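Local atomic coordinates of transcriptional activator PlcR protein (PDB entry 3U3W), a protein that activates transcription of virulence genes in response to the quorum-sensing peptide PapR, binding DNA through a helix-turn-helix domain and the peptide through a helical-repeat domain. Residues Q113-V121 and C134-Q144; V151-N159 and Q184-F194. All blocks are in the same frame, centred on the assembly; numbering follows the deposited sequence.

Interaction 1: residues Q113-V121 and C134-Q144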
loop_
_atom_site.group_PDB
_atom_site.type_symbol
_atom_site.label_atom_id
_atom_site.label_comp_id
_atom_site.label_asym_id
_atom_site.label_seq_id
_atom_site.Cartn_x
_atom_site.Cartn_y
_atom_site.Cartn_z
ATOM N N GLN A 113 -21.294 3.356 7.553
ATOM C CA GLN A 113 -20.469 3.893 8.625
ATOM C C GLN A 113 -19.373 4.818 8.110
ATOM O O GLN A 113 -19.109 5.865 8.701
ATOM C CB GLN A 113 -19.857 2.776 9.448
ATOM C CG GLN A 113 -19.257 3.270 10.734
ATOM C CD GLN A 113 -18.389 2.228 11.367
ATOM O OE1 GLN A 113 -17.507 1.691 10.715
ATOM N NE2 GLN A 113 -18.642 1.911 12.634
ATOM N N PHE A 114 -18.744 4.427 7.008
ATOM C CA PHE A 114 -17.741 5.260 6.373
ATOM C C PHE A 114 -18.336 6.616 5.931
ATOM O O PHE A 114 -17.753 7.670 6.175
ATOM C CB PHE A 114 -17.122 4.533 5.171
ATOM C CG PHE A 114 -16.276 5.423 4.318
ATOM C CD1 PHE A 114 -14.937 5.609 4.614
ATOM C CD2 PHE A 114 -16.835 6.130 3.272
ATOM C CE1 PHE A 114 -14.159 6.453 3.847
ATOM C CE2 PHE A 114 -16.068 6.982 2.497
ATOM C CZ PHE A 114 -14.727 7.150 2.784
ATOM N N LEU A 115 -19.499 6.585 5.282
ATOM C CA LEU A 115 -20.179 7.818 4.862
ATOM C C LEU A 115 -20.492 8.757 6.040
ATOM O O LEU A 115 -20.216 9.955 5.990
ATOM C CB LEU A 115 -21.473 7.484 4.121
ATOM C CG LEU A 115 -21.409 6.614 2.863
ATOM C CD1 LEU A 115 -22.820 6.184 2.487
ATOM C CD2 LEU A 115 -20.688 7.322 1.697
ATOM N N GLN A 116 -21.075 8.191 7.089
ATOM C CA GLN A 116 -21.448 8.938 8.285
ATOM C C GLN A 116 -20.241 9.553 8.992
ATOM O O GLN A 116 -20.258 10.742 9.315
ATOM C CB GLN A 116 -22.248 8.047 9.248
ATOM C CG GLN A 116 -23.592 7.600 8.672
ATOM C CD GLN A 116 -24.539 7.033 9.716
ATOM O OE1 GLN A 116 -24.311 5.947 10.257
ATOM N NE2 GLN A 116 -25.610 7.769 10.006
ATOM N N TRP A 117 -19.206 8.740 9.223
ATOM C CA TRP A 117 -17.926 9.232 9.732
ATOM C C TRP A 117 -17.481 10.453 8.926
ATOM O O TRP A 117 -17.282 11.529 9.490
ATOM C CB TRP A 117 -16.867 8.101 9.737
ATOM C CG TRP A 117 -15.424 8.531 9.691
ATOM C CD1 TRP A 117 -14.854 9.601 10.328
ATOM C CD2 TRP A 117 -14.367 7.905 8.945
ATOM N NE1 TRP A 117 -13.506 9.673 10.028
ATOM C CE2 TRP A 117 -13.190 8.648 9.177
ATOM C CE3 TRP A 117 -14.304 6.790 8.107
ATOM C CZ2 TRP A 117 -11.975 8.314 8.593
ATOM C CZ3 TRP A 117 -13.085 6.455 7.537
ATOM C CH2 TRP A 117 -11.944 7.218 7.778
ATOM N N GLN A 118 -17.370 10.308 7.607
ATOM C CA GLN A 118 -16.882 11.408 6.778
ATOM C C GLN A 118 -17.824 12.622 6.793
ATOM O O GLN A 118 -17.381 13.773 6.727
ATOM C CB GLN A 118 -16.645 10.945 5.332
ATOM C CG GLN A 118 -15.538 9.925 5.188
ATOM C CD GLN A 118 -14.140 10.533 5.347
ATOM O OE1 GLN A 118 -13.943 11.741 5.191
ATOM N NE2 GLN A 118 -13.166 9.687 5.652
ATOM N N TYR A 119 -19.125 12.355 6.869
ATOM C CA TYR A 119 -20.121 13.417 6.829
ATOM C C TYR A 119 -20.062 14.288 8.089
ATOM O O TYR A 119 -20.058 15.515 8.003
ATOM C CB TYR A 119 -21.511 12.812 6.588
ATOM C CG TYR A 119 -22.710 13.639 7.028
ATOM C CD1 TYR A 119 -23.166 14.723 6.283
ATOM C CD2 TYR A 119 -23.420 13.285 8.162
ATOM C CE1 TYR A 119 -24.282 15.458 6.692
ATOM C CE2 TYR A 119 -24.520 13.998 8.573
ATOM C CZ TYR A 119 -24.948 15.084 7.845
ATOM O OH TYR A 119 -26.060 15.771 8.306
ATOM N N TYR A 120 -19.972 13.637 9.244
ATOM C CA TYR A 120 -19.843 14.322 10.524
ATOM C C TYR A 120 -18.580 15.155 10.632
ATOM O O TYR A 120 -18.635 16.293 11.099
ATOM C CB TYR A 120 -19.869 13.317 11.664
ATOM C CG TYR A 120 -21.227 12.725 11.897
ATOM C CD1 TYR A 120 -22.368 13.527 11.934
ATOM C CD2 TYR A 120 -21.378 11.360 12.080
ATOM C CE1 TYR A 120 -23.630 12.968 12.162
ATOM C CE2 TYR A 120 -22.626 10.791 12.301
ATOM C CZ TYR A 120 -23.746 11.594 12.345
ATOM O OH TYR A 120 -24.971 11.002 12.564
ATOM N N VAL A 121 -17.444 14.594 10.217
ATOM C CA VAL A 121 -16.187 15.338 10.244
ATOM C C VAL A 121 -16.311 16.577 9.367
ATOM O O VAL A 121 -15.898 17.681 9.741
ATOM C CB VAL A 121 -14.978 14.491 9.749
ATOM C CG1 VAL A 121 -13.765 15.372 9.528
ATOM C CG2 VAL A 121 -14.661 13.380 10.722
ATOM N N CYS A 134 -20.495 16.371 17.280
ATOM C CA CYS A 134 -19.677 15.545 16.402
ATOM C C CYS A 134 -19.070 14.337 17.144
ATOM O O CYS A 134 -19.207 13.192 16.715
ATOM C CB CYS A 134 -18.585 16.395 15.757
ATOM S SG CYS A 134 -17.689 15.554 14.461
ATOM N N ILE A 135 -18.416 14.597 18.269
ATOM C CA ILE A 135 -17.804 13.536 19.059
ATOM C C ILE A 135 -18.813 12.474 19.492
ATOM O O ILE A 135 -18.543 11.265 19.394
ATOM C CB ILE A 135 -17.098 14.100 20.306
ATOM C CG1 ILE A 135 -15.808 14.807 19.896
ATOM C CG2 ILE A 135 -16.821 12.998 21.314
ATOM C CD1 ILE A 135 -15.143 15.534 21.020
ATOM N N LEU A 136 -19.972 12.919 19.971
ATOM C CA LEU A 136 -21.004 11.982 20.412
ATOM C C LEU A 136 -21.520 11.106 19.269
ATOM O O LEU A 136 -21.799 9.927 19.461
ATOM C CB LEU A 136 -22.162 12.726 21.082
ATOM C CG LEU A 136 -21.865 13.272 22.485
ATOM C CD1 LEU A 136 -22.939 14.261 22.960
ATOM C CD2 LEU A 136 -21.682 12.135 23.491
ATOM N N GLU A 137 -21.659 11.687 18.080
ATOM C CA GLU A 137 -22.092 10.916 16.925
ATOM C C GLU A 137 -21.008 9.910 16.513
ATOM O O GLU A 137 -21.298 8.744 16.220
ATOM C CB GLU A 137 -22.456 11.833 15.766
ATOM C CG GLU A 137 -23.737 12.624 15.991
ATOM C CD GLU A 137 -24.892 11.748 16.480
ATOM O OE1 GLU A 137 -25.120 10.657 15.913
ATOM O OE2 GLU A 137 -25.572 12.154 17.448
ATOM N N LEU A 138 -19.762 10.362 16.509
ATOM C CA LEU A 138 -18.639 9.474 16.231
ATOM C C LEU A 138 -18.561 8.306 17.217
ATOM O O LEU A 138 -18.408 7.160 16.811
ATOM C CB LEU A 138 -17.336 10.259 16.208
ATOM C CG LEU A 138 -17.272 11.138 14.975
ATOM C CD1 LEU A 138 -15.989 11.938 14.951
ATOM C CD2 LEU A 138 -17.385 10.248 13.756
ATOM N N LYS A 139 -18.692 8.595 18.510
ATOM C CA LYS A 139 -18.684 7.543 19.520
ATOM C C LYS A 139 -19.788 6.513 19.286
ATOM O O LYS A 139 -19.636 5.343 19.622
ATOM C CB LYS A 139 -18.766 8.136 20.936
ATOM C CG LYS A 139 -17.430 8.688 21.422
ATOM C CD LYS A 139 -17.513 9.323 22.800
ATOM C CE LYS A 139 -16.110 9.455 23.389
ATOM N NZ LYS A 139 -16.039 10.300 24.605
ATOM N N LYS A 140 -20.887 6.948 18.688
ATOM C CA LYS A 140 -22.019 6.064 18.443
ATOM C C LYS A 140 -21.721 5.092 17.309
ATOM O O LYS A 140 -22.128 3.937 17.355
ATOM C CB LYS A 140 -23.300 6.874 18.184
ATOM C CG LYS A 140 -24.043 7.268 19.472
ATOM C CD LYS A 140 -25.123 8.343 19.241
ATOM C CE LYS A 140 -26.011 8.028 18.035
ATOM N NZ LYS A 140 -27.060 9.079 17.814
ATOM N N LEU A 141 -21.003 5.562 16.295
ATOM C CA LEU A 141 -20.484 4.676 15.255
ATOM C C LEU A 141 -19.582 3.609 15.873
ATOM O O LEU A 141 -19.644 2.447 15.494
ATOM C CB LEU A 141 -19.712 5.467 14.197
ATOM C CG LEU A 141 -20.445 6.609 13.498
ATOM C CD1 LEU A 141 -19.567 7.270 12.410
ATOM C CD2 LEU A 141 -21.762 6.122 12.919
ATOM N N LEU A 142 -18.746 3.994 16.831
ATOM C CA LEU A 142 -17.900 3.011 17.519
ATOM C C LEU A 142 -18.741 2.000 18.253
ATOM O O LEU A 142 -18.467 0.808 18.207
ATOM C CB LEU A 142 -16.970 3.669 18.535
ATOM C CG LEU A 142 -15.965 4.674 17.984
ATOM C CD1 LEU A 142 -14.989 5.038 19.074
ATOM C CD2 LEU A 142 -15.239 4.116 16.755
ATOM N N ASN A 143 -19.759 2.494 18.958
ATOM C CA ASN A 143 -20.611 1.630 19.771
ATOM C C ASN A 143 -21.391 0.644 18.908
ATOM O O ASN A 143 -21.984 -0.297 19.434
ATOM C CB ASN A 143 -21.551 2.441 20.668
ATOM C CG ASN A 143 -20.805 3.394 21.605
ATOM O OD1 ASN A 143 -19.710 3.090 22.093
ATOM N ND2 ASN A 143 -21.400 4.560 21.854
ATOM N N GLN A 144 -21.376 0.857 17.588
ATOM C CA GLN A 144 -21.882 -0.138 16.639
ATOM C C GLN A 144 -21.089 -1.438 16.727
ATOM O O GLN A 144 -21.609 -2.501 16.397
ATOM C CB GLN A 144 -21.826 0.365 15.192
ATOM C CG GLN A 144 -22.815 1.457 14.848
ATOM C CD GLN A 144 -22.863 1.749 13.359
ATOM O OE1 GLN A 144 -22.310 2.745 12.894
ATOM N NE2 GLN A 144 -23.523 0.876 12.601
HETATM O O HOH W 1 -23.219 3.403 10.400
#
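Tyr120 and Glu137 meet, ring face against aliphatic chain, where helices 109-125 and 131-143 pack together, a worked example of how an antiparallel helical hairpin divides its labour between an apolar seam and polar margins. The axes of the two segments come within 10.0 Å of each other, at 168°, nearly antiparallel.

The CH-pi contact comes first. Glu137 CB sits 3.7 Å from the Tyr120 ring centroid and almost on its normal, while Tyr119 CD2 lies near the rim of the opposite face. The Glu137 chain bends at CG (chi2 -48°), laying CG over the CZ side of the ring and swinging the carboxylate out to Lys140. That salt bridge, 3.1 Å from Lys140 NZ to OE1 of Glu137, uses the syn lone pair of the oxygen.

Apolar packing fills the middle. Leu141 splits its two methyls: CD1 rests 3.9 Å from Trp117 CB and also nears the edge of the Tyr120 ring, whereas CD2 turns to the side chain of Gln116. Leu138 CD2 approaches Trp117 obliquely, 4.3 Å from CD1 of the indole. Cys134 SG lies against Tyr120 CB at 4.2 Å.

Polar links gather at the Gln113 end. With CG anti to the backbone N (chi1 -167°), the extended Gln113 chain passes alongside Leu141, and its NE2 gives a weak, bent bond of 3.1 Å to Leu141 O; OE1 of the same amide is engaged by Gln153 in the next helix. One water donates to both Gln116 OE1 and Gln144 OE1.

Beyond the hairpin, Trp117 and Val121 touch the bound peptide. The chemistry implies cohesion resting chiefly on leucine and aromatic packing, with polar bonds tying its margins, in the helical-repeat domain that receives the signal.

Interaction 2: residues V151-N159 and Q184-F194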
loop_
_atom_site.group_PDB
_atom_site.type_symbol
_atom_site.label_atom_id
_atom_site.label_comp_id
_atom_site.label_asym_id
_atom_site.label_seq_id
_atom_site.Cartn_x
_atom_site.Cartn_y
_atom_site.Cartn_z
ATOM N N VAL A 151 -10.321 -3.427 8.471
ATOM C CA VAL A 151 -10.150 -3.610 9.913
ATOM C C VAL A 151 -9.737 -2.328 10.651
ATOM O O VAL A 151 -9.759 -2.299 11.865
ATOM C CB VAL A 151 -9.163 -4.781 10.270
ATOM C CG1 VAL A 151 -9.560 -6.054 9.560
ATOM C CG2 VAL A 151 -7.710 -4.420 9.956
ATOM N N TYR A 152 -9.378 -1.274 9.917
ATOM C CA TYR A 152 -8.849 -0.052 10.536
ATOM C C TYR A 152 -9.868 1.070 10.715
ATOM O O TYR A 152 -9.531 2.111 11.283
ATOM C CB TYR A 152 -7.666 0.492 9.729
ATOM C CG TYR A 152 -6.528 -0.484 9.632
ATOM C CD1 TYR A 152 -5.582 -0.581 10.645
ATOM C CD2 TYR A 152 -6.403 -1.321 8.531
ATOM C CE1 TYR A 152 -4.541 -1.490 10.561
ATOM C CE2 TYR A 152 -5.372 -2.225 8.439
ATOM C CZ TYR A 152 -4.441 -2.309 9.457
ATOM O OH TYR A 152 -3.408 -3.221 9.358
ATOM N N GLN A 153 -11.092 0.866 10.226
ATOM C CA GLN A 153 -12.107 1.924 10.201
ATOM C C GLN A 153 -12.444 2.533 11.582
ATOM O O GLN A 153 -12.496 3.748 11.715
ATOM C CB GLN A 153 -13.372 1.433 9.503
ATOM C CG GLN A 153 -14.382 2.524 9.250
ATOM C CD GLN A 153 -15.241 2.243 8.028
ATOM O OE1 GLN A 153 -14.819 2.470 6.887
ATOM N NE2 GLN A 153 -16.452 1.745 8.261
ATOM N N ASN A 154 -12.667 1.695 12.594
ATOM C CA ASN A 154 -12.830 2.179 13.963
ATOM C C ASN A 154 -11.651 3.022 14.463
ATOM O O ASN A 154 -11.849 4.004 15.189
ATOM C CB ASN A 154 -13.075 1.021 14.941
ATOM C CG ASN A 154 -14.391 0.345 14.714
ATOM O OD1 ASN A 154 -15.311 0.927 14.154
ATOM N ND2 ASN A 154 -14.490 -0.905 15.140
ATOM N N LEU A 155 -10.430 2.625 14.104
ATOM C CA LEU A 155 -9.254 3.393 14.494
ATOM C C LEU A 155 -9.273 4.760 13.815
ATOM O O LEU A 155 -8.936 5.769 14.429
ATOM C CB LEU A 155 -7.953 2.625 14.210
ATOM C CG LEU A 155 -7.825 1.322 15.015
ATOM C CD1 LEU A 155 -6.497 0.642 14.784
ATOM C CD2 LEU A 155 -8.020 1.574 16.497
ATOM N N TYR A 156 -9.711 4.796 12.562
ATOM C CA TYR A 156 -9.821 6.062 11.848
ATOM C C TYR A 156 -10.828 7.004 12.534
ATOM O O TYR A 156 -10.607 8.211 12.641
ATOM C CB TYR A 156 -10.242 5.828 10.407
ATOM C CG TYR A 156 -9.311 4.954 9.596
ATOM C CD1 TYR A 156 -7.977 4.818 9.941
ATOM C CD2 TYR A 156 -9.776 4.269 8.467
ATOM C CE1 TYR A 156 -7.116 4.013 9.185
ATOM C CE2 TYR A 156 -8.943 3.473 7.717
ATOM C CZ TYR A 156 -7.605 3.346 8.077
ATOM O OH TYR A 156 -6.754 2.555 7.337
ATOM N N ILE A 157 -11.932 6.434 13.003
ATOM C CA ILE A 157 -12.934 7.186 13.749
ATOM C C ILE A 157 -12.374 7.684 15.108
ATOM O O ILE A 157 -12.586 8.840 15.500
ATOM C CB ILE A 157 -14.240 6.354 13.888
ATOM C CG1 ILE A 157 -14.870 6.148 12.502
ATOM C CG2 ILE A 157 -15.252 7.045 14.815
ATOM C CD1 ILE A 157 -15.962 5.094 12.452
ATOM N N GLU A 158 -11.629 6.827 15.804
ATOM C CA GLU A 158 -10.963 7.254 17.027
ATOM C C GLU A 158 -9.978 8.390 16.798
ATOM O O GLU A 158 -9.832 9.274 17.650
ATOM C CB GLU A 158 -10.287 6.074 17.717
ATOM C CG GLU A 158 -11.287 5.151 18.395
ATOM C CD GLU A 158 -10.678 3.820 18.777
ATOM O OE1 GLU A 158 -11.351 2.777 18.620
ATOM O OE2 GLU A 158 -9.524 3.814 19.235
ATOM N N ASN A 159 -9.307 8.373 15.648
ATOM C CA ASN A 159 -8.350 9.414 15.339
ATOM C C ASN A 159 -9.076 10.736 15.160
ATOM O O ASN A 159 -8.651 11.742 15.710
ATOM C CB ASN A 159 -7.493 9.062 14.107
ATOM C CG ASN A 159 -6.654 10.251 13.618
ATOM O OD1 ASN A 159 -5.584 10.559 14.148
ATOM N ND2 ASN A 159 -7.159 10.937 12.631
ATOM N N GLN A 184 -3.232 0.077 20.068
ATOM C CA GLN A 184 -4.088 -0.810 19.293
ATOM C C GLN A 184 -3.466 -1.166 17.948
ATOM O O GLN A 184 -3.707 -2.253 17.436
ATOM C CB GLN A 184 -5.470 -0.177 19.081
ATOM C CG GLN A 184 -6.271 0.026 20.368
ATOM C CD GLN A 184 -7.559 0.810 20.151
ATOM O OE1 GLN A 184 -8.468 0.349 19.464
ATOM N NE2 GLN A 184 -7.642 1.996 20.746
ATOM N N LEU A 185 -2.665 -0.251 17.391
ATOM C CA LEU A 185 -1.951 -0.489 16.137
ATOM C C LEU A 185 -0.827 -1.521 16.260
ATOM O O LEU A 185 -0.584 -2.288 15.325
ATOM C CB LEU A 185 -1.363 0.814 15.591
ATOM C CG LEU A 185 -2.264 1.658 14.705
ATOM C CD1 LEU A 185 -1.467 2.803 14.104
ATOM C CD2 LEU A 185 -2.852 0.797 13.606
ATOM N N GLU A 186 -0.131 -1.518 17.400
ATOM C CA GLU A 186 0.918 -2.505 17.683
ATOM C C GLU A 186 0.379 -3.896 17.393
ATOM O O GLU A 186 1.028 -4.712 16.733
ATOM C CB GLU A 186 1.336 -2.449 19.156
ATOM C CG GLU A 186 1.884 -1.106 19.634
ATOM C CD GLU A 186 3.384 -0.957 19.398
ATOM O OE1 GLU A 186 4.068 -1.989 19.184
ATOM O OE2 GLU A 186 3.872 0.197 19.432
ATOM N N ALA A 187 -0.828 -4.136 17.898
ATOM C CA ALA A 187 -1.546 -5.398 17.745
ATOM C C ALA A 187 -1.945 -5.735 16.305
ATOM O O ALA A 187 -1.813 -6.877 15.878
ATOM C CB ALA A 187 -2.792 -5.406 18.646
ATOM N N LEU A 188 -2.446 -4.756 15.562
ATOM C CA LEU A 188 -2.935 -5.042 14.226
ATOM C C LEU A 188 -1.806 -5.136 13.210
ATOM O O LEU A 188 -0.711 -4.623 13.406
ATOM C CB LEU A 188 -3.971 -4.010 13.770
ATOM C CG LEU A 188 -5.188 -3.807 14.677
ATOM C CD1 LEU A 188 -6.288 -3.047 13.938
ATOM C CD2 LEU A 188 -5.715 -5.132 15.189
ATOM N N HIS A 189 -2.093 -5.820 12.117
ATOM C CA HIS A 189 -1.191 -5.864 10.979
ATOM C C HIS A 189 -0.755 -4.457 10.566
ATOM O O HIS A 189 -1.417 -3.467 10.876
ATOM C CB HIS A 189 -1.838 -6.638 9.822
ATOM C CG HIS A 189 -1.798 -8.123 10.013
ATOM N ND1 HIS A 189 -1.983 -8.719 11.243
ATOM C CD2 HIS A 189 -1.563 -9.130 9.138
ATOM C CE1 HIS A 189 -1.875 -10.030 11.116
ATOM N NE2 HIS A 189 -1.620 -10.305 9.849
ATOM N N ASP A 190 0.377 -4.375 9.885
ATOM C CA ASP A 190 0.945 -3.089 9.535
ATOM C C ASP A 190 0.057 -2.220 8.653
ATOM O O ASP A 190 -0.403 -2.634 7.590
ATOM C CB ASP A 190 2.333 -3.270 8.914
ATOM C CG ASP A 190 3.335 -3.900 9.896
ATOM O OD1 ASP A 190 3.088 -3.850 11.139
ATOM O OD2 ASP A 190 4.357 -4.451 9.413
ATOM N N ASN A 191 -0.182 -1.010 9.146
ATOM C CA ASN A 191 -0.780 0.073 8.386
ATOM C C ASN A 191 0.061 1.292 8.714
ATOM O O ASN A 191 -0.329 2.134 9.525
ATOM C CB ASN A 191 -2.220 0.301 8.822
ATOM C CG ASN A 191 -2.944 1.321 7.952
ATOM O OD1 ASN A 191 -2.335 2.050 7.156
ATOM N ND2 ASN A 191 -4.257 1.385 8.113
ATOM N N GLU A 192 1.236 1.371 8.102
ATOM C CA GLU A 192 2.231 2.340 8.537
ATOM C C GLU A 192 1.926 3.791 8.123
ATOM O O GLU A 192 2.316 4.733 8.824
ATOM C CB GLU A 192 3.638 1.884 8.138
ATOM C CG GLU A 192 3.932 0.459 8.609
ATOM C CD GLU A 192 5.398 0.206 8.910
ATOM O OE1 GLU A 192 5.853 0.556 10.030
ATOM O OE2 GLU A 192 6.087 -0.364 8.031
ATOM N N GLU A 193 1.211 3.976 7.015
ATOM C CA GLU A 193 0.698 5.308 6.691
ATOM C C GLU A 193 -0.196 5.862 7.796
ATOM O O GLU A 193 -0.033 7.014 8.194
ATOM C CB GLU A 193 -0.035 5.333 5.362
ATOM C CG GLU A 193 0.873 5.649 4.175
ATOM C CD GLU A 193 0.215 5.324 2.843
ATOM O OE1 GLU A 193 -0.763 4.535 2.828
ATOM O OE2 GLU A 193 0.677 5.861 1.811
ATOM N N PHE A 194 -1.116 5.043 8.307
ATOM C CA PHE A 194 -1.970 5.486 9.406
ATOM C C PHE A 194 -1.164 5.836 10.671
ATOM O O PHE A 194 -1.397 6.865 11.293
ATOM C CB PHE A 194 -3.072 4.471 9.726
ATOM C CG PHE A 194 -4.062 4.969 10.742
ATOM C CD1 PHE A 194 -4.716 6.182 10.556
ATOM C CD2 PHE A 194 -4.332 4.234 11.890
ATOM C CE1 PHE A 194 -5.619 6.644 11.493
ATOM C CE2 PHE A 194 -5.237 4.690 12.844
ATOM C CZ PHE A 194 -5.880 5.888 12.649
#
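Tyr152, Tyr156 and Asn191 form a polar cluster in which one asparagine amide serves two tyrosines and a helix end. Asn191 ND2 donates to Tyr156 OH at 2.9 Å, with the hydroxyl oxygen in the amide plane, and the same nitrogen lies 3.3 Å above the Tyr152 ring, over its centre. Its OD1 accepts a weak bond from Phe194 N, making Asn191 the N-cap of helix 192-208. Having CG anti to the backbone N (chi1 -174°) lets the amide run back across that face of the Tyr152 ring, with the two planes 78° apart. Tyr152 OH in turn donates to His189 O at 2.5 Å, approaching from above the carbonyl plane.

At the other end, Gln184 NE2 bonds to the syn lone pair of Glu158 OE2 at 3.0 Å, and gives a weak second bond to Gln180 O. Asn159 meets Phe194 through CB, while its amide binds Asn201 and the backbone of the bound peptide.

Between these bonds the packing is apolar: Leu155 CD1 meets Leu188 CD1 tip to tip at 3.8 Å, and Tyr156 points its edge at the face of Phe194, a T-shaped pair with planes at 74°.

Val151, Leu188 and His189 also touch the second subunit. The chemistry thus implies that side-chain bonds fix the turn between helices 171-187 and 192-208 beside that subunit, while Asn159 separately meets the peptide.

In the fold
Along the chain interaction 1 is complete before interaction 2 begins, and their centres lie about 16 Å apart in the helical C-terminal domain. Interaction 1 joins helices 109-125 and 131-143; interaction 2 joins the next helix, 153-167, to the end of 171-187 and the start of 192-208. Helix 153-167 therefore bridges them: Ile157 packs on Leu142, and Tyr156 CB meets Trp117 CH2. Such successive antiparallel helices are characteristic of tetratricopeptide-like superhelices. Both contacts reach the bound peptide, and interaction 2 also reaches the second subunit, consistent with coupling between signal binding and the dimer.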